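Local coordinates for protein probable dehydrogenase (Bordetella bronchiseptica, PDB 3MOI) that is a putative dehydrogenase of the GFO/IDH/MocA family that probably uses a nicotinamide dinucleotide to oxidise or reduce its substrate, at residues I3-C8 / P26-V31; M18-R23 / K46-P51; C150-D155 / P298-M303; Y233-S238 / G258-L263. All blocks are in the same frame, centred on the assembly; numbering follows the deposited sequence.

Contact 1. Residues I3-C8 / P26-V31; sequences IRFGIC and PDAQIV
Ile3, Arg4 and Phe5 run parallel to Ala28, Gln29 and Ile30 as paired strand residues, the short strand axes 4.7 Å apart at their closest and turned by 44°. Four backbone hydrogen bonds make the ladder, starting with Ile3 N to Asp27 O (2.8 Å) and ending with Val31 N to Phe5 O (3.0 Å); between these, Ile3 O and Gln29 O accept from Gln29 N and Phe5 N. Ile3, Phe5, Ala28 and Ile30 share one face of the sheet. There the methyl of Ala28 sits at the edge of the Phe5 ring, close to its plane, with CB 4.1 Å from Phe5 CD1. Ile7 reaches Ile30 through the terminal methyls, the two CD1 atoms 4.2 Å apart, and Ala19 of helix 12-24 packs on both side chains. Val31 points toward strand 3-8, with CG1 3.4 Å from Phe5 O and CG2 against Arg4 CB; the Arg4 guanidinium turns off to a salt bridge with Asp66. Asp27, at the strand entrance, is held by Arg336 and Arg349. Strand 3-8, helix 12-24 and strand 28-34 form the first beta-alpha-beta unit of a Rossmann fold, and the glycine-rich turn that follows Cys8 fits a dinucleotide-binding loop.

Contact 2. Residues M18-R23 / K46-P51; sequences MAPAMR and KEYGIP
Arg23 and Tyr48 meet because the arginine chain folds over at its middle, bent at chi2 and again at chi3 (-104°), while the tyrosine swings CG anti to its own carbonyl carbon and sends its ring across to helix 12-24. The guanidinium then lies flat on one ring face, the two planes 11° apart and their centres separated by 4.2 Å. The stack is displaced: Tyr48 CE1 sits under the middle of the guanidinium, whereas Arg23 NH2 stands over the ring toward its rim, so the cation-pi contact is off-centre. Glu47 OE2 approaches the guanidinium at its edge and in its plane, 3.9 Å from Arg23 NH2, a long salt bridge between two exposed side chains. The phenol end of Tyr48 goes deeper. Its OH lies 3.5 Å from Ala19 CB and 3.2 Å from Pro20 N, which as a proline nitrogen has no hydrogen to offer; this is also where helix 12-24 kinks. Gly49, at positive phi, makes a Schellman motif at the end of helix 38-48. Phe44 stacks on the Tyr48 ring from within that helix, Ile30 of strand 28-34 touches Tyr48 and Met22, and Met18 and Met22 continue the packing of helix 12-24 onto helix 340-352.

Contact 3. Residues C150-D155 / P298-M303; sequences CFNYTD and PHFGVM
Phe151 and Val302 supply the main-chain bonds that join strands 145-153 and 302-307, antiparallel neighbours in the mixed sheet of the C-terminal domain: Phe151 N donates to Val302 O (3.0 Å), in the carbonyl plane, and Val302 N donates back to Phe151 O (2.9 Å). Two CA-H...O contacts flank the pair, from Cys150 CA to Val302 O and from Gly301 CA to Phe151 O (3.1 Å), the latter made by a glycine at positive phi with no side chain between the strands. Apolar contacts fall on both faces. On one, Cys150 SG rests 3.8 Å from Met303 CG; on the other, the isopropyl group of Val302 packs obliquely on the Phe151 ring, with CG2 3.3 Å from CE1. That ring also meets Phe151 of the second subunit. The polar side chains act at the loop end, where His299 ND1 donates to Gly301 O (2.8 Å), which lies in the imidazole plane. Asn152, its CG swung anti to the backbone N (chi1 -159°), holds ND2 3.0 Å above the centre of the Phe300 ring, amide and ring planes 82° apart. Such an upright amide is consistent with an N-H directed into the pi cloud, partly satisfying the buried ND2, while OD1 receives a weak bond from Thr154 OG1.

Contact 4. Residues Y233-S238 / G258-L263; sequences YDHFDS and GARKVL
His235 and Arg260 set their flat groups almost parallel, imidazole and guanidinium planes 6° apart, where the loop leaving strand 225-231 of the GFO/IDH/MocA-type C-terminal domain meets the first turn of helix 258-265. The two groups are offset rather than piled on one another: His235 NE2 is 3.3 Å from Arg260 NH2 but badly angled for a bond between them. Instead both nitrogens turn to Asp324 of the second subunit, which takes a hydrogen bond from the histidine and a salt bridge from the arginine, so this pair forms part of the dimer interface. Arg260 extends with CG anti to its backbone N and then bends at chi3 (-78°), which carries the guanidinium back over the loop. There NH2 donates to Tyr233 O (2.6 Å), in the carbonyl plane although the oxygen is tilted 23° from the guanidinium plane. The same carbonyl oxygen lies over one face of the His235 ring, toward its rim. Tyr158 adds a cation-pi contact to Arg260.

Asp234 points toward the helix, and its carboxylate meets the backbone at the helix start. OD1 is 4.2 Å from Arg260 NH1, yet well out of the guanidinium plane, so any attraction is of charge alone. It serves the backbone instead, accepting a weak bond from Arg260 N (3.4 Å) and, on its syn side but somewhat out of the carboxylate plane, the N-H of Ala259 at 3.0 Å.

The contacts form two groups, one in each lobe of the chain. Contacts 1 and 2 belong to the N-terminal Rossmann domain, their centres 9 Å apart and their segments alternating along the sequence: helix 12-24 links the paired strands of contact 1 and carries one side of contact 2, and Phe5 CG packs on Met22 CE. Contacts 3 and 4 follow in the C-terminal domain, the centre of contact 3 about 30 Å from that of contact 1. Contact 4 is nested within the long excursion that contact 3 closes, and the two are joined where Tyr153 N meets Ser238 OG. Both touch the second subunit, whereas no other chain of the assembly touches contacts 1 and 2, in the probable nucleotide-binding domain.

Contact 1. Residues I3-C8 / P26-V31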
# COMPACT_ATOMS: atom_id res chain seq x y z
N ILE A 3 13.59 11.65 36.77
CA ILE A 3 13.87 12.84 35.99
C ILE A 3 12.87 13.96 36.33
O ILE A 3 11.68 13.79 36.25
CB ILE A 3 13.83 12.49 34.47
CG1 ILE A 3 14.75 11.29 34.18
CG2 ILE A 3 14.22 13.65 33.60
CD1 ILE A 3 16.07 11.30 35.02
N ARG A 4 13.38 15.09 36.73
CA ARG A 4 12.54 16.21 37.01
C ARG A 4 12.39 17.04 35.72
O ARG A 4 13.38 17.52 35.16
CB ARG A 4 13.11 17.06 38.15
CG ARG A 4 13.25 16.36 39.50
CD ARG A 4 14.16 17.13 40.47
NE ARG A 4 15.45 17.35 39.83
CZ ARG A 4 16.54 17.87 40.41
NH1 ARG A 4 16.55 18.23 41.70
NH2 ARG A 4 17.64 18.04 39.68
N PHE A 5 11.15 17.14 35.26
CA PHE A 5 10.82 17.69 33.96
C PHE A 5 10.13 19.01 34.10
O PHE A 5 9.29 19.15 34.97
CB PHE A 5 9.83 16.81 33.23
CG PHE A 5 10.45 15.84 32.33
CD1 PHE A 5 10.55 14.50 32.68
CD2 PHE A 5 10.96 16.24 31.11
CE1 PHE A 5 11.12 13.58 31.81
CE2 PHE A 5 11.55 15.33 30.25
CZ PHE A 5 11.62 14.01 30.59
N GLY A 6 10.48 19.95 33.23
CA GLY A 6 9.62 21.12 33.00
C GLY A 6 8.90 20.98 31.65
O GLY A 6 9.53 20.60 30.67
N ILE A 7 7.62 21.31 31.58
CA ILE A 7 6.92 21.33 30.31
C ILE A 7 6.90 22.70 29.71
O ILE A 7 6.51 23.64 30.36
CB ILE A 7 5.50 20.86 30.40
CG1 ILE A 7 5.45 19.47 31.03
CG2 ILE A 7 4.91 20.82 29.01
CD1 ILE A 7 4.11 18.78 30.84
N CYS A 8 7.30 22.85 28.46
CA CYS A 8 7.42 24.20 27.85
C CYS A 8 6.56 24.26 26.63
O CYS A 8 6.96 23.73 25.58
CB CYS A 8 8.87 24.45 27.44
SG CYS A 8 9.16 25.81 26.25
N PRO A 26 6.63 6.60 36.35
CA PRO A 26 7.32 6.42 37.60
C PRO A 26 8.72 6.93 37.58
O PRO A 26 9.30 7.15 38.64
CB PRO A 26 7.33 4.88 37.82
CG PRO A 26 7.11 4.30 36.48
CD PRO A 26 6.28 5.30 35.73
N ASP A 27 9.30 7.13 36.42
CA ASP A 27 10.64 7.71 36.42
C ASP A 27 10.63 9.20 36.11
O ASP A 27 11.69 9.78 35.80
CB ASP A 27 11.55 6.93 35.47
CG ASP A 27 11.60 5.46 35.82
OD1 ASP A 27 11.60 5.20 37.04
OD2 ASP A 27 11.61 4.59 34.89
N ALA A 28 9.45 9.82 36.24
CA ALA A 28 9.26 11.19 35.82
C ALA A 28 8.26 11.91 36.70
O ALA A 28 7.15 11.39 37.01
CB ALA A 28 8.79 11.25 34.38
N GLN A 29 8.66 13.14 37.02
CA GLN A 29 7.92 14.09 37.82
C GLN A 29 7.86 15.41 37.05
O GLN A 29 8.91 15.96 36.69
CB GLN A 29 8.71 14.31 39.13
CG GLN A 29 7.95 15.09 40.23
CD GLN A 29 6.48 14.62 40.45
OE1 GLN A 29 5.56 15.46 40.56
NE2 GLN A 29 6.25 13.27 40.54
N ILE A 30 6.66 15.92 36.80
CA ILE A 30 6.48 17.29 36.39
C ILE A 30 6.74 18.23 37.59
O ILE A 30 6.21 18.05 38.67
CB ILE A 30 5.09 17.57 35.91
CG1 ILE A 30 4.75 16.69 34.71
CG2 ILE A 30 4.97 19.02 35.48
CD1 ILE A 30 3.26 16.67 34.35
N VAL A 31 7.57 19.24 37.37
CA VAL A 31 8.09 20.04 38.40
C VAL A 31 7.80 21.54 38.11
O VAL A 31 7.98 22.41 38.98
CB VAL A 31 9.58 19.68 38.47
CG1 VAL A 31 10.46 20.71 37.80
CG2 VAL A 31 9.98 19.34 39.85

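Contact 2. Residues M18-R23 / K46-P51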
# COMPACT_ATOMS: atom_id res chain seq x y z
N MET A 18 1.06 14.63 26.82
CA MET A 18 2.27 14.22 27.50
C MET A 18 2.14 14.33 28.98
O MET A 18 2.57 13.44 29.71
CB MET A 18 3.46 15.04 27.00
CG MET A 18 4.76 14.66 27.66
SD MET A 18 4.96 12.91 27.77
CE MET A 18 6.58 12.75 28.39
N ALA A 19 1.56 15.42 29.44
CA ALA A 19 1.48 15.69 30.91
C ALA A 19 0.90 14.55 31.77
O ALA A 19 1.56 14.11 32.70
CB ALA A 19 0.75 16.96 31.19
N PRO A 20 -0.29 14.03 31.45
CA PRO A 20 -0.83 12.94 32.28
C PRO A 20 0.07 11.72 32.26
O PRO A 20 0.38 11.14 33.31
CB PRO A 20 -2.18 12.62 31.64
CG PRO A 20 -2.48 13.80 30.72
CD PRO A 20 -1.12 14.26 30.26
N ALA A 21 0.57 11.39 31.07
CA ALA A 21 1.53 10.29 30.91
C ALA A 21 2.77 10.46 31.75
O ALA A 21 3.30 9.48 32.28
CB ALA A 21 1.92 10.11 29.42
N MET A 22 3.24 11.70 31.91
CA MET A 22 4.37 11.99 32.82
C MET A 22 4.00 11.75 34.28
O MET A 22 4.82 11.19 35.01
CB MET A 22 4.87 13.43 32.68
CG MET A 22 5.96 13.69 31.66
SD MET A 22 6.72 15.33 31.71
CE MET A 22 7.93 14.94 30.49
N ARG A 23 2.81 12.19 34.71
CA ARG A 23 2.40 11.99 36.13
C ARG A 23 2.52 10.50 36.36
O ARG A 23 3.38 10.04 37.09
CB ARG A 23 0.96 12.47 36.43
CG ARG A 23 0.87 13.38 37.67
CD ARG A 23 -0.44 13.25 38.48
NE ARG A 23 -1.42 14.34 38.32
CZ ARG A 23 -2.32 14.42 37.34
NH1 ARG A 23 -2.34 13.52 36.36
NH2 ARG A 23 -3.20 15.42 37.33
N LYS A 46 -2.55 25.03 38.84
CA LYS A 46 -3.47 24.58 39.90
C LYS A 46 -3.63 23.06 39.84
O LYS A 46 -3.41 22.38 40.82
CB LYS A 46 -4.91 25.22 39.80
CG LYS A 46 -5.19 26.45 40.73
CD LYS A 46 -6.62 27.05 40.62
CE LYS A 46 -7.10 27.80 41.94
NZ LYS A 46 -8.53 28.34 41.93
N GLU A 47 -4.00 22.53 38.68
CA GLU A 47 -4.28 21.08 38.57
C GLU A 47 -3.09 20.16 38.88
O GLU A 47 -3.28 19.11 39.50
CB GLU A 47 -4.83 20.78 37.18
CG GLU A 47 -4.86 19.31 36.82
CD GLU A 47 -6.13 18.58 37.25
OE1 GLU A 47 -6.82 19.00 38.21
OE2 GLU A 47 -6.42 17.56 36.57
N TYR A 48 -1.88 20.52 38.42
CA TYR A 48 -0.69 19.70 38.67
C TYR A 48 0.13 20.13 39.91
O TYR A 48 1.10 19.50 40.26
CB TYR A 48 0.22 19.66 37.44
CG TYR A 48 -0.27 18.71 36.39
CD1 TYR A 48 0.36 17.49 36.18
CD2 TYR A 48 -1.38 19.03 35.59
CE1 TYR A 48 -0.14 16.60 35.20
CE2 TYR A 48 -1.84 18.16 34.60
CZ TYR A 48 -1.23 16.96 34.43
OH TYR A 48 -1.73 16.10 33.48
N GLY A 49 -0.29 21.20 40.57
CA GLY A 49 0.34 21.60 41.81
C GLY A 49 1.76 22.05 41.58
O GLY A 49 2.63 21.75 42.38
N ILE A 50 1.99 22.80 40.50
CA ILE A 50 3.33 23.29 40.24
C ILE A 50 3.43 24.78 39.96
O ILE A 50 2.44 25.40 39.55
CB ILE A 50 3.93 22.54 39.07
CG1 ILE A 50 2.98 22.61 37.86
CG2 ILE A 50 4.23 21.13 39.48
CD1 ILE A 50 3.68 22.25 36.57
N PRO A 51 4.63 25.35 40.13
CA PRO A 51 4.83 26.74 39.74
C PRO A 51 4.79 26.84 38.21
O PRO A 51 5.27 25.94 37.60
CB PRO A 51 6.24 27.06 40.23
CG PRO A 51 6.97 25.77 40.40
CD PRO A 51 5.91 24.69 40.51

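Contact 3. Residues C150-D155 / P298-M303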
# COMPACT_ATOMS: atom_id res chain seq x y z
N CYS A 150 3.56 0.78 4.08
CA CYS A 150 2.84 1.49 5.12
C CYS A 150 1.78 2.33 4.47
O CYS A 150 2.12 3.07 3.55
CB CYS A 150 3.80 2.46 5.87
SG CYS A 150 5.27 1.56 6.45
N PHE A 151 0.56 2.32 4.99
CA PHE A 151 -0.42 3.31 4.54
C PHE A 151 -1.31 3.73 5.69
O PHE A 151 -1.43 3.03 6.68
CB PHE A 151 -1.24 2.83 3.33
CG PHE A 151 -1.97 1.54 3.59
CD1 PHE A 151 -1.32 0.32 3.45
CD2 PHE A 151 -3.28 1.55 4.08
CE1 PHE A 151 -1.95 -0.86 3.74
CE2 PHE A 151 -3.94 0.36 4.40
CZ PHE A 151 -3.28 -0.85 4.22
N ASN A 152 -1.90 4.91 5.59
CA ASN A 152 -2.77 5.46 6.61
C ASN A 152 -3.71 6.34 5.85
O ASN A 152 -3.24 7.21 5.18
CB ASN A 152 -1.97 6.27 7.60
CG ASN A 152 -2.69 6.45 8.95
OD1 ASN A 152 -3.82 6.02 9.11
ND2 ASN A 152 -2.02 7.11 9.93
N TYR A 153 -4.99 6.06 5.86
CA TYR A 153 -6.03 6.96 5.37
C TYR A 153 -6.79 7.46 6.60
O TYR A 153 -7.19 6.65 7.47
CB TYR A 153 -7.01 6.21 4.40
CG TYR A 153 -6.32 5.67 3.16
CD1 TYR A 153 -5.39 4.66 3.24
CD2 TYR A 153 -6.57 6.21 1.91
CE1 TYR A 153 -4.74 4.19 2.11
CE2 TYR A 153 -5.92 5.75 0.78
CZ TYR A 153 -5.00 4.77 0.88
OH TYR A 153 -4.39 4.32 -0.27
N THR A 154 -7.07 8.76 6.64
CA THR A 154 -7.25 9.50 7.91
C THR A 154 -8.18 10.66 7.68
O THR A 154 -8.58 10.89 6.52
CB THR A 154 -5.91 10.02 8.24
OG1 THR A 154 -5.27 9.10 9.11
CG2 THR A 154 -5.91 11.34 8.77
N ASP A 155 -8.56 11.39 8.76
CA ASP A 155 -9.38 12.59 8.61
C ASP A 155 -8.66 13.88 9.01
O ASP A 155 -9.32 14.92 9.29
CB ASP A 155 -10.67 12.45 9.39
CG ASP A 155 -10.46 12.46 10.91
OD1 ASP A 155 -11.50 12.26 11.63
OD2 ASP A 155 -9.27 12.66 11.34
N PRO A 298 -1.14 1.40 20.42
CA PRO A 298 -1.26 2.45 19.42
C PRO A 298 -0.59 2.05 18.14
O PRO A 298 0.23 1.12 18.14
CB PRO A 298 -0.49 3.61 20.06
CG PRO A 298 -0.51 3.30 21.48
CD PRO A 298 -0.32 1.83 21.55
N HIS A 299 -0.91 2.74 17.06
CA HIS A 299 -0.48 2.32 15.69
C HIS A 299 -0.60 3.50 14.72
O HIS A 299 -1.26 4.48 15.04
CB HIS A 299 -1.33 1.14 15.19
CG HIS A 299 -2.67 1.56 14.66
ND1 HIS A 299 -2.95 1.63 13.31
CD2 HIS A 299 -3.82 1.91 15.30
CE1 HIS A 299 -4.21 2.02 13.15
NE2 HIS A 299 -4.76 2.18 14.33
N PHE A 300 -0.01 3.42 13.55
CA PHE A 300 -0.22 4.50 12.58
C PHE A 300 -0.53 3.93 11.21
O PHE A 300 0.37 3.54 10.45
CB PHE A 300 1.00 5.42 12.54
CG PHE A 300 0.75 6.73 11.89
CD1 PHE A 300 0.00 7.68 12.52
CD2 PHE A 300 1.30 7.03 10.65
CE1 PHE A 300 -0.24 8.91 11.95
CE2 PHE A 300 1.06 8.25 10.04
CZ PHE A 300 0.27 9.21 10.71
N GLY A 301 -1.79 3.86 10.88
CA GLY A 301 -2.22 3.12 9.68
C GLY A 301 -1.73 1.69 9.84
O GLY A 301 -1.49 1.21 10.98
N VAL A 302 -1.52 1.03 8.72
CA VAL A 302 -0.98 -0.29 8.75
C VAL A 302 0.40 -0.33 8.19
O VAL A 302 0.77 0.47 7.37
CB VAL A 302 -1.87 -1.35 8.06
CG1 VAL A 302 -3.38 -0.88 7.94
CG2 VAL A 302 -1.24 -1.85 6.82
N MET A 303 1.19 -1.28 8.65
CA MET A 303 2.57 -1.35 8.33
C MET A 303 2.91 -2.82 8.13
O MET A 303 2.92 -3.56 9.10
CB MET A 303 3.37 -0.73 9.49
CG MET A 303 3.24 0.85 9.56
SD MET A 303 4.31 1.76 10.77
CE MET A 303 5.40 0.49 11.12

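Contact 4. Residues Y233-S238 / G258-L263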
# COMPACT_ATOMS: atom_id res chain seq x y z
N TYR A 233 -8.19 13.12 3.79
CA TYR A 233 -9.38 13.86 3.35
C TYR A 233 -10.67 13.36 4.00
O TYR A 233 -11.77 13.79 3.63
CB TYR A 233 -9.46 13.83 1.81
CG TYR A 233 -8.26 14.50 1.14
CD1 TYR A 233 -8.05 15.88 1.23
CD2 TYR A 233 -7.32 13.75 0.44
CE1 TYR A 233 -6.94 16.49 0.63
CE2 TYR A 233 -6.18 14.36 -0.16
CZ TYR A 233 -6.01 15.73 -0.05
OH TYR A 233 -4.93 16.33 -0.63
N ASP A 234 -10.55 12.45 4.97
CA ASP A 234 -11.70 11.92 5.69
C ASP A 234 -12.62 11.09 4.80
O ASP A 234 -13.87 11.10 4.95
CB ASP A 234 -12.52 13.04 6.34
CG ASP A 234 -13.48 12.52 7.41
OD1 ASP A 234 -14.21 13.35 7.99
OD2 ASP A 234 -13.50 11.27 7.64
N HIS A 235 -12.00 10.35 3.87
CA HIS A 235 -12.75 9.48 2.99
C HIS A 235 -12.50 8.08 3.50
O HIS A 235 -13.03 7.72 4.52
CB HIS A 235 -12.31 9.67 1.56
CG HIS A 235 -12.74 10.97 0.98
ND1 HIS A 235 -12.04 11.60 -0.03
CD2 HIS A 235 -13.79 11.78 1.27
CE1 HIS A 235 -12.66 12.73 -0.36
NE2 HIS A 235 -13.73 12.86 0.42
N PHE A 236 -11.68 7.25 2.84
CA PHE A 236 -11.46 5.90 3.38
C PHE A 236 -10.87 6.08 4.78
O PHE A 236 -10.23 7.11 5.06
CB PHE A 236 -10.54 5.06 2.50
CG PHE A 236 -10.32 3.67 3.04
CD1 PHE A 236 -11.38 2.83 3.26
CD2 PHE A 236 -9.08 3.23 3.37
CE1 PHE A 236 -11.18 1.56 3.77
CE2 PHE A 236 -8.89 1.97 3.89
CZ PHE A 236 -9.95 1.14 4.08
N ASP A 237 -11.13 5.10 5.64
CA ASP A 237 -10.57 5.13 6.98
C ASP A 237 -9.95 3.80 7.24
O ASP A 237 -10.66 2.80 7.37
CB ASP A 237 -11.64 5.41 8.03
CG ASP A 237 -11.12 5.26 9.46
OD1 ASP A 237 -9.92 4.90 9.65
OD2 ASP A 237 -11.92 5.50 10.40
N SER A 238 -8.63 3.81 7.36
CA SER A 238 -7.84 2.59 7.33
C SER A 238 -7.82 1.86 8.65
O SER A 238 -7.28 0.77 8.75
CB SER A 238 -6.39 2.85 6.81
OG SER A 238 -5.84 4.07 7.27
N GLY A 258 -17.63 12.22 9.58
CA GLY A 258 -17.07 12.85 10.78
C GLY A 258 -16.60 14.28 10.81
O GLY A 258 -17.37 15.19 11.10
N ALA A 259 -15.31 14.47 10.54
CA ALA A 259 -14.66 15.72 10.82
C ALA A 259 -15.10 16.80 9.87
O ALA A 259 -15.12 17.97 10.22
CB ALA A 259 -13.10 15.54 10.79
N ARG A 260 -15.43 16.40 8.65
CA ARG A 260 -15.96 17.32 7.64
C ARG A 260 -17.41 17.79 7.98
O ARG A 260 -17.74 18.96 7.76
CB ARG A 260 -15.91 16.66 6.25
CG ARG A 260 -16.39 17.59 5.13
CD ARG A 260 -16.65 16.88 3.78
NE ARG A 260 -15.39 16.62 3.07
CZ ARG A 260 -14.64 15.53 3.21
NH1 ARG A 260 -15.03 14.55 4.03
NH2 ARG A 260 -13.50 15.41 2.50
N LYS A 261 -18.25 16.90 8.51
CA LYS A 261 -19.58 17.27 9.01
C LYS A 261 -19.44 18.33 10.10
O LYS A 261 -19.96 19.43 9.97
CB LYS A 261 -20.31 16.04 9.59
CG LYS A 261 -21.86 16.13 9.70
CD LYS A 261 -22.52 14.86 10.37
CE LYS A 261 -21.75 13.50 10.05
NZ LYS A 261 -21.68 13.03 8.58
N VAL A 262 -18.69 18.00 11.14
CA VAL A 262 -18.47 18.94 12.23
C VAL A 262 -18.10 20.33 11.70
O VAL A 262 -18.61 21.33 12.19
CB VAL A 262 -17.43 18.42 13.27
CG1 VAL A 262 -17.03 19.53 14.20
CG2 VAL A 262 -17.97 17.22 14.06
N LEU A 263 -17.26 20.41 10.68
CA LEU A 263 -16.82 21.73 10.21
C LEU A 263 -17.86 22.46 9.37
O LEU A 263 -17.95 23.67 9.44
CB LEU A 263 -15.52 21.64 9.42
CG LEU A 263 -14.15 21.53 10.12
CD1 LEU A 263 -14.10 20.63 11.41
CD2 LEU A 263 -13.15 21.03 9.03